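Local coordinates for putative type I restriction enzyme R protein (Bacteroides fragilis NCTC 9343, PDB 3EVY), which probably forms part of the R subunit that a type I restriction system needs for ATP-driven DNA cleavage, this chain being a fragment from the subunit's C-terminal region, at residues 18-23 / 58-63. Sequence-based numbering, arbitrary orientation.
Sequences ERFNEM and RLRNEV
Arg-19 meets Leu-59 at the start of its own side chain. Its CB lies 4.0 Å from Leu-59 CD2. The guanidinium reaches out on the exposed flank, where Arg-19 NH2 stays 5.0 Å from Glu-62 OE2. That is too far for a salt bridge, but the opposite charges may attract weakly.

Phe-20 has the closest backbone approach, with its CA 6.4 Å from the CA of Leu-59. Leu-59 CD2 presses on the helix backbone, 3.6 Å from Phe-20 CA, while Leu-59 CG sits at the edge of the phenylalanine ring. Chi1 of 178° turns the ring away from the backbone N and across to Arg-60. Ring atoms CE1 and CZ touch the aliphatic part of Arg-60, and Phe-20 CZ comes 3.5 Å from Arg-60 NH2. The ring and guanidinium planes stand 72° apart, with CZ at the guanidinium edge, so the two groups do not stack. The guanidinium is held from elsewhere: by a salt bridge to Glu-78, a hydrogen bond to Ile-76 O and a cation-pi contact with Phe-81.

Met-23 bends at its last torsion and brings its methyl to the same leucine branch. Met-23 CE and Leu-59 CD2 are 3.3 Å apart, tighter than usual for two carbons. Leu-59 CD2 thus lies among Arg-19, Phe-20 and Met-23.

The contact joins helix 12-30 to helix 43-63. The two segments run roughly antiparallel, at 151°, with axes 10.0 Å apart. Such apolar packing of antiparallel neighbours is that of a small all-helical bundle, here in the C-terminal region of the R subunit.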
# COMPACT_ATOMS: atom_id res chain seq x y z
N GLU A 18 -5.36 -6.65 9.61
CA GLU A 18 -6.66 -6.81 8.96
C GLU A 18 -7.07 -5.55 8.18
O GLU A 18 -7.47 -5.65 7.04
CB GLU A 18 -7.72 -7.12 10.02
CG GLU A 18 -9.09 -7.30 9.40
CD GLU A 18 -10.15 -7.59 10.44
OE1 GLU A 18 -9.81 -8.24 11.47
OE2 GLU A 18 -11.30 -7.14 10.22
N ARG A 19 -6.97 -4.38 8.81
CA ARG A 19 -7.12 -3.11 8.13
C ARG A 19 -6.17 -2.97 6.89
O ARG A 19 -6.58 -2.45 5.85
CB ARG A 19 -6.78 -1.93 9.05
CG ARG A 19 -7.93 -1.42 9.88
CD ARG A 19 -7.47 -0.50 11.05
NE ARG A 19 -6.93 0.75 10.51
CZ ARG A 19 -6.18 1.61 11.20
NH1 ARG A 19 -5.91 1.38 12.48
NH2 ARG A 19 -5.74 2.71 10.61
N PHE A 20 -4.90 -3.33 7.04
CA PHE A 20 -3.94 -3.13 5.90
C PHE A 20 -4.41 -3.99 4.71
O PHE A 20 -4.40 -3.54 3.56
CB PHE A 20 -2.50 -3.57 6.24
CG PHE A 20 -1.57 -3.40 5.05
CD1 PHE A 20 -1.01 -2.18 4.78
CD2 PHE A 20 -1.43 -4.41 4.12
CE1 PHE A 20 -0.26 -1.99 3.63
CE2 PHE A 20 -0.65 -4.23 2.99
CZ PHE A 20 -0.07 -3.04 2.75
N ASN A 21 -4.83 -5.22 5.02
CA ASN A 21 -5.16 -6.17 3.97
C ASN A 21 -6.45 -5.79 3.22
O ASN A 21 -6.59 -6.04 1.99
CB ASN A 21 -5.20 -7.61 4.50
CG ASN A 21 -3.82 -8.17 4.77
OD1 ASN A 21 -2.78 -7.61 4.30
ND2 ASN A 21 -3.77 -9.28 5.47
N GLU A 22 -7.39 -5.21 3.94
CA GLU A 22 -8.60 -4.67 3.28
C GLU A 22 -8.28 -3.49 2.42
O GLU A 22 -8.81 -3.36 1.29
CB GLU A 22 -9.68 -4.32 4.32
CG GLU A 22 -10.22 -5.55 4.99
CD GLU A 22 -11.05 -5.25 6.28
OE1 GLU A 22 -11.22 -4.04 6.64
OE2 GLU A 22 -11.50 -6.24 6.94
N MET A 23 -7.48 -2.57 2.95
CA MET A 23 -6.98 -1.41 2.20
C MET A 23 -6.23 -1.88 0.95
O MET A 23 -6.42 -1.32 -0.11
CB MET A 23 -6.00 -0.65 3.05
CG MET A 23 -5.71 0.78 2.67
SD MET A 23 -4.85 1.65 4.06
CE MET A 23 -6.05 1.02 5.36
N ARG A 58 1.83 4.24 5.48
CA ARG A 58 1.86 4.58 6.92
C ARG A 58 1.44 3.40 7.77
O ARG A 58 2.05 3.12 8.83
CB ARG A 58 0.97 5.81 7.19
CG ARG A 58 1.59 7.12 6.71
CD ARG A 58 0.69 8.35 6.88
NE ARG A 58 0.35 8.56 8.29
CZ ARG A 58 1.10 9.26 9.16
NH1 ARG A 58 2.24 9.86 8.78
NH2 ARG A 58 0.69 9.36 10.43
N LEU A 59 0.46 2.64 7.27
CA LEU A 59 -0.07 1.53 8.02
C LEU A 59 0.95 0.37 7.95
O LEU A 59 1.19 -0.37 8.93
CB LEU A 59 -1.43 1.12 7.44
CG LEU A 59 -2.24 -0.03 8.01
CD1 LEU A 59 -2.26 0.00 9.55
CD2 LEU A 59 -3.74 0.08 7.46
N ARG A 60 1.55 0.19 6.79
CA ARG A 60 2.61 -0.80 6.66
C ARG A 60 3.76 -0.49 7.65
O ARG A 60 4.28 -1.38 8.30
CB ARG A 60 3.14 -0.87 5.27
CG ARG A 60 4.00 -2.10 4.98
CD ARG A 60 3.61 -2.65 3.65
NE ARG A 60 4.43 -3.76 3.27
CZ ARG A 60 4.05 -4.78 2.52
NH1 ARG A 60 4.91 -5.74 2.31
NH2 ARG A 60 2.82 -4.88 2.07
N ASN A 61 4.16 0.76 7.77
CA ASN A 61 5.27 1.11 8.67
C ASN A 61 4.87 0.90 10.12
O ASN A 61 5.67 0.50 10.98
CB ASN A 61 5.71 2.56 8.40
CG ASN A 61 6.70 2.62 7.26
OD1 ASN A 61 7.40 1.63 7.03
ND2 ASN A 61 6.71 3.73 6.48
N GLU A 62 3.59 1.10 10.39
CA GLU A 62 3.00 0.95 11.69
C GLU A 62 3.00 -0.51 12.13
O GLU A 62 3.45 -0.81 13.23
CB GLU A 62 1.54 1.51 11.62
CG GLU A 62 0.71 1.27 12.86
CD GLU A 62 -0.45 2.28 13.05
OE1 GLU A 62 -0.83 2.45 14.21
OE2 GLU A 62 -1.01 2.86 12.08
N VAL A 63 2.55 -1.43 11.28
CA VAL A 63 2.72 -2.88 11.60
C VAL A 63 4.16 -3.33 11.71
O VAL A 63 4.44 -4.23 12.45
CB VAL A 63 1.88 -3.84 10.68
CG1 VAL A 63 0.39 -3.43 10.73
CG2 VAL A 63 2.42 -3.81 9.28